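Local structure of mobilization protein A (Pseudomonas aeruginosa, 2NS6) at residues N67-K72 with A158-A163; A95-G100 with A173-R178. The protein nicks one DNA strand at the plasmid origin of transfer, through a tyrosine-linked intermediate, and so starts conjugative transfer as part of the relaxosome. One frame throughout, in Å; residues are numbered along the deposited sequence.

In the fold
From the N terminus, the chain first passes 67-72, where a loop runs into strand 71-77 of the antiparallel sheet, and then 95-100, in the C-terminal part of helix 84-99. Its return journey brings 158-163, a loop ahead of helix 164-181, back to the first of these, which closes interaction 1 over 85 intervening residues. Helix 164-181 then carries 173-178 to the second, closing interaction 2 over 72. The four segments alternate along the chain, so the two closures cross instead of nesting. Their centres lie 19 Å apart. Together they tie helix 164-181 and the loop leading into it to consecutive elements, strand 71-77 and helix 84-99.

Interaction 1: N67-K72 with A158-A163; sequences NGRLFK and ALKPKA
Leu-159 and Lys-72 show how a long polar side chain can serve a contact with its carbon atoms. The two side chains run past each other in opposite directions, and CD2 of Leu-159 rests 3.9 Å from CB of Lys-72. The lysine has CG anti to its own backbone N (chi1 -179°) and bends at chi2 and chi4, which returns its amine to the loop backbone: NZ of Lys-72 lies 3.1 Å from O of Leu-159. Beside this pair, Arg-69 meets Lys-160 through aliphatic carbons, CD of the arginine standing 3.7 Å from CE of the lysine. Lys-160 is extended beyond CG and passes over one face of the guanidinium, its CG 4.1 Å above that plane. The like charges are probably made tolerable by an acid partner for each: NE of Arg-69 forms a salt bridge with Glu-126, and NZ of Lys-160 one with Glu-157. Trp-164, at the start of helix 164-181, touches both Lys-72 and Leu-159. The contact thus packs the loop before that helix against the entry to strand 71-77, next to strand 5-10 at one border of the five-stranded antiparallel sheet of the relaxase fold.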
loop_
_atom_site.group_PDB
_atom_site.type_symbol
_atom_site.label_atom_id
_atom_site.label_comp_id
_atom_site.label_asym_id
_atom_site.label_seq_id
_atom_site.Cartn_x
_atom_site.Cartn_y
_atom_site.Cartn_z
ATOM N N ASN A 67 -2.371 -17.972 -9.024
ATOM C CA ASN A 67 -3.719 -17.509 -8.734
ATOM C C ASN A 67 -3.784 -16.824 -7.372
ATOM O O ASN A 67 -4.809 -16.873 -6.686
ATOM C CB ASN A 67 -4.701 -18.683 -8.780
ATOM C CG ASN A 67 -4.944 -19.189 -10.196
ATOM O OD1 ASN A 67 -5.463 -18.462 -11.053
ATOM N ND2 ASN A 67 -4.568 -20.440 -10.449
ATOM N N GLY A 68 -2.687 -16.193 -6.978
ATOM C CA GLY A 68 -2.659 -15.502 -5.703
ATOM C C GLY A 68 -2.727 -14.001 -5.903
ATOM O O GLY A 68 -2.428 -13.504 -6.989
ATOM N N ARG A 69 -3.119 -13.280 -4.858
ATOM C CA ARG A 69 -3.230 -11.821 -4.909
ATOM C C ARG A 69 -1.922 -11.173 -4.459
ATOM O O ARG A 69 -1.610 -11.141 -3.266
ATOM C CB ARG A 69 -4.379 -11.363 -4.002
ATOM C CG ARG A 69 -5.733 -12.005 -4.320
ATOM C CD ARG A 69 -6.664 -12.003 -3.101
ATOM N NE ARG A 69 -7.055 -10.656 -2.671
ATOM C CZ ARG A 69 -7.951 -9.894 -3.297
ATOM N NH1 ARG A 69 -8.560 -10.341 -4.393
ATOM N NH2 ARG A 69 -8.251 -8.692 -2.819
ATOM N N LEU A 70 -1.157 -10.660 -5.418
ATOM C CA LEU A 70 0.118 -10.013 -5.120
ATOM C C LEU A 70 -0.056 -8.758 -4.263
ATOM O O LEU A 70 0.752 -8.487 -3.370
ATOM C CB LEU A 70 0.841 -9.652 -6.422
ATOM C CG LEU A 70 1.286 -10.838 -7.291
ATOM C CD1 LEU A 70 1.666 -10.332 -8.665
ATOM C CD2 LEU A 70 2.472 -11.565 -6.633
ATOM N N PHE A 71 -1.113 -7.998 -4.535
ATOM C CA PHE A 71 -1.380 -6.782 -3.778
ATOM C C PHE A 71 -2.688 -6.127 -4.212
ATOM O O PHE A 71 -3.220 -6.418 -5.279
ATOM C CB PHE A 71 -0.221 -5.790 -3.950
ATOM C CG PHE A 71 -0.020 -5.345 -5.364
ATOM C CD1 PHE A 71 -0.781 -4.308 -5.896
ATOM C CD2 PHE A 71 0.889 -5.999 -6.186
ATOM C CE1 PHE A 71 -0.640 -3.931 -7.225
ATOM C CE2 PHE A 71 1.041 -5.631 -7.519
ATOM C CZ PHE A 71 0.274 -4.596 -8.042
ATOM N N LYS A 72 -3.196 -5.249 -3.356
ATOM C CA LYS A 72 -4.418 -4.498 -3.602
ATOM C C LYS A 72 -3.955 -3.053 -3.776
ATOM O O LYS A 72 -3.453 -2.428 -2.834
ATOM C CB LYS A 72 -5.348 -4.604 -2.392
ATOM C CG LYS A 72 -6.694 -3.883 -2.528
ATOM C CD LYS A 72 -7.590 -4.552 -3.553
ATOM C CE LYS A 72 -8.980 -3.936 -3.581
ATOM N NZ LYS A 72 -9.774 -4.290 -2.366
ATOM N N ALA A 158 -9.944 -9.178 4.979
ATOM C CA ALA A 158 -10.507 -7.854 5.226
ATOM C C ALA A 158 -10.711 -6.943 4.018
ATOM O O ALA A 158 -11.555 -6.045 4.054
ATOM C CB ALA A 158 -9.663 -7.127 6.279
ATOM N N LEU A 159 -9.946 -7.154 2.954
ATOM C CA LEU A 159 -10.074 -6.318 1.761
ATOM C C LEU A 159 -10.977 -6.892 0.664
ATOM O O LEU A 159 -11.105 -6.286 -0.399
ATOM C CB LEU A 159 -8.691 -6.046 1.168
ATOM C CG LEU A 159 -7.797 -4.973 1.807
ATOM C CD1 LEU A 159 -7.863 -5.018 3.321
ATOM C CD2 LEU A 159 -6.386 -5.169 1.303
ATOM N N LYS A 160 -11.603 -8.040 0.916
ATOM C CA LYS A 160 -12.464 -8.675 -0.084
ATOM C C LYS A 160 -13.965 -8.344 -0.015
ATOM O O LYS A 160 -14.644 -8.373 -1.033
ATOM C CB LYS A 160 -12.295 -10.206 -0.043
ATOM C CG LYS A 160 -10.913 -10.735 -0.473
ATOM C CD LYS A 160 -10.857 -12.268 -0.461
ATOM C CE LYS A 160 -9.444 -12.791 -0.725
ATOM N NZ LYS A 160 -9.320 -14.292 -0.606
ATOM N N PRO A 161 -14.505 -8.046 1.180
ATOM C CA PRO A 161 -15.937 -7.732 1.259
ATOM C C PRO A 161 -16.390 -6.716 0.209
ATOM O O PRO A 161 -15.618 -5.854 -0.212
ATOM C CB PRO A 161 -16.096 -7.204 2.679
ATOM C CG PRO A 161 -15.086 -8.010 3.439
ATOM C CD PRO A 161 -13.882 -7.968 2.512
ATOM N N LYS A 162 -17.647 -6.838 -0.209
ATOM C CA LYS A 162 -18.243 -5.958 -1.205
ATOM C C LYS A 162 -18.393 -4.538 -0.684
ATOM O O LYS A 162 -18.223 -3.568 -1.428
ATOM C CB LYS A 162 -19.604 -6.499 -1.620
ATOM N N ALA A 163 -18.710 -4.423 0.599
ATOM C CA ALA A 163 -18.886 -3.123 1.233
ATOM C C ALA A 163 -17.565 -2.406 1.450
ATOM O O ALA A 163 -17.548 -1.211 1.742
ATOM C CB ALA A 163 -19.604 -3.297 2.575
#

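Interaction 2: A95-G100 with A173-R178; sequences AQHLTG and ADHANR. With MN (manganese (II) ion), chain D.
His-97 and His-175 meet between helices 84-99 and 164-181 as an edge-to-face pair, a T-shaped stack that is somewhat tilted. The ring centroids are 4.9 Å apart and the planes meet at 60°. His-175 supplies the edge: its NE2 sits 3.4 Å above the plane of the His-97 ring, displaced toward the rim, and comes within 3.6 Å of ND1 of His-97.

Different first torsions bring the rings together. In His-97, CG is anti to the backbone N (chi1 -177°), and the ring reaches out from helix 84-99 with a face presented to its partner. In His-175, CG is instead anti to the carbonyl carbon (chi1 -83°), and the imidazole leaves helix 164-181 with NE2 leading. The opposite ring nitrogen, ND1 of His-175, is hydrogen-bonded to Glu-93, which also forms a salt bridge with Arg-178; one carboxylate therefore steadies the ring and links it to the next turn. Phe-94 makes a further edge-to-face contact with His-175.

A manganese ion lies beside the pair. ND1 of His-97 binds it at 2.5 Å, while NE2 of His-175 is 3.2 Å from manganese, which lies in the plane of the His-175 ring at its edge.

The ion is distinct from the one held by His-111, His-119 and His-121 and from the one bound by His-45 and Gln-96. It sits tilted out of the His-97 ring plane, toward His-175, and ND1 of His-97, which binds it, is probably unprotonated. The nearby cation would probably disfavour a positive charge on His-175, whereas the Glu-93 carboxylate at its ND1 would favour one, and the net effect is not settled.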
loop_
_atom_site.group_PDB
_atom_site.type_symbol
_atom_site.label_atom_id
_atom_site.label_comp_id
_atom_site.label_asym_id
_atom_site.label_seq_id
_atom_site.Cartn_x
_atom_site.Cartn_y
_atom_site.Cartn_z
ATOM N N ALA A 95 -3.037 5.325 5.228
ATOM C CA ALA A 95 -2.429 4.020 4.978
ATOM C C ALA A 95 -2.508 3.165 6.247
ATOM O O ALA A 95 -2.822 1.971 6.198
ATOM C CB ALA A 95 -0.978 4.184 4.546
ATOM N N GLN A 96 -2.206 3.784 7.382
ATOM C CA GLN A 96 -2.258 3.093 8.663
ATOM C C GLN A 96 -3.684 2.631 8.919
ATOM O O GLN A 96 -3.913 1.531 9.413
ATOM C CB GLN A 96 -1.828 4.033 9.795
ATOM C CG GLN A 96 -0.340 4.201 9.891
ATOM C CD GLN A 96 0.358 2.854 9.886
ATOM O OE1 GLN A 96 0.047 1.972 10.705
ATOM N NE2 GLN A 96 1.283 2.676 8.957
ATOM N N HIS A 97 -4.640 3.486 8.584
ATOM C CA HIS A 97 -6.033 3.157 8.787
ATOM C C HIS A 97 -6.408 1.849 8.107
ATOM O O HIS A 97 -7.166 1.064 8.654
ATOM C CB HIS A 97 -6.934 4.271 8.259
ATOM C CG HIS A 97 -8.392 4.016 8.495
ATOM N ND1 HIS A 97 -8.987 4.187 9.726
ATOM C CD2 HIS A 97 -9.353 3.536 7.674
ATOM C CE1 HIS A 97 -10.253 3.819 9.655
ATOM N NE2 HIS A 97 -10.500 3.418 8.422
ATOM N N LEU A 98 -5.870 1.610 6.916
ATOM C CA LEU A 98 -6.184 0.397 6.176
ATOM C C LEU A 98 -5.281 -0.818 6.454
ATOM O O LEU A 98 -5.692 -1.949 6.217
ATOM C CB LEU A 98 -6.162 0.703 4.669
ATOM C CG LEU A 98 -7.140 1.762 4.129
ATOM C CD1 LEU A 98 -6.942 1.952 2.620
ATOM C CD2 LEU A 98 -8.567 1.329 4.415
ATOM N N THR A 99 -4.078 -0.593 6.978
ATOM C CA THR A 99 -3.107 -1.674 7.204
ATOM C C THR A 99 -2.577 -1.806 8.635
ATOM O O THR A 99 -1.840 -2.748 8.947
ATOM C CB THR A 99 -1.870 -1.435 6.355
ATOM O OG1 THR A 99 -1.174 -0.300 6.881
ATOM C CG2 THR A 99 -2.259 -1.146 4.897
ATOM N N GLY A 100 -2.947 -0.856 9.487
ATOM C CA GLY A 100 -2.458 -0.831 10.854
ATOM C C GLY A 100 -2.911 -1.880 11.845
ATOM O O GLY A 100 -2.140 -2.284 12.723
ATOM N N ALA A 173 -12.872 9.964 3.044
ATOM C CA ALA A 173 -13.568 11.248 3.158
ATOM C C ALA A 173 -13.408 11.836 4.559
ATOM O O ALA A 173 -13.022 12.991 4.717
ATOM C CB ALA A 173 -15.048 11.064 2.836
ATOM N N ASP A 174 -13.718 11.024 5.566
ATOM C CA ASP A 174 -13.615 11.410 6.970
ATOM C C ASP A 174 -12.189 11.869 7.285
ATOM O O ASP A 174 -11.981 12.789 8.080
ATOM C CB ASP A 174 -14.016 10.210 7.845
ATOM C CG ASP A 174 -13.779 10.437 9.341
ATOM O OD1 ASP A 174 -14.332 11.405 9.909
ATOM O OD2 ASP A 174 -13.043 9.624 9.949
ATOM N N HIS A 175 -11.209 11.236 6.645
ATOM C CA HIS A 175 -9.806 11.577 6.856
ATOM C C HIS A 175 -9.439 12.888 6.169
ATOM O O HIS A 175 -8.905 13.797 6.805
ATOM C CB HIS A 175 -8.911 10.434 6.354
ATOM C CG HIS A 175 -8.744 9.326 7.346
ATOM N ND1 HIS A 175 -7.678 9.263 8.217
ATOM C CD2 HIS A 175 -9.545 8.277 7.656
ATOM C CE1 HIS A 175 -7.827 8.224 9.021
ATOM N NE2 HIS A 175 -8.952 7.611 8.701
ATOM N N ALA A 176 -9.723 12.991 4.875
ATOM C CA ALA A 176 -9.420 14.220 4.145
ATOM C C ALA A 176 -10.148 15.404 4.795
ATOM O O ALA A 176 -9.536 16.428 5.076
ATOM C CB ALA A 176 -9.834 14.082 2.679
ATOM N N ASN A 177 -11.446 15.254 5.044
ATOM C CA ASN A 177 -12.230 16.318 5.660
ATOM C C ASN A 177 -11.616 16.769 6.982
ATOM O O ASN A 177 -11.372 17.959 7.194
ATOM C CB ASN A 177 -13.667 15.846 5.885
ATOM C CG ASN A 177 -14.428 15.661 4.584
ATOM O OD1 ASN A 177 -15.438 14.960 4.531
ATOM N ND2 ASN A 177 -13.942 16.297 3.525
ATOM N N ARG A 178 -11.360 15.814 7.868
ATOM C CA ARG A 178 -10.765 16.127 9.161
ATOM C C ARG A 178 -9.479 16.936 8.975
ATOM O O ARG A 178 -9.286 17.963 9.624
ATOM C CB ARG A 178 -10.454 14.832 9.923
ATOM C CG ARG A 178 -9.909 15.058 11.320
ATOM C CD ARG A 178 -8.842 14.031 11.693
ATOM N NE ARG A 178 -7.667 14.124 10.825
ATOM C CZ ARG A 178 -7.513 13.452 9.685
ATOM N NH1 ARG A 178 -6.413 13.608 8.961
ATOM N NH2 ARG A 178 -8.448 12.608 9.279
HETATM MN MN MN D . -8.083 5.909 11.233
#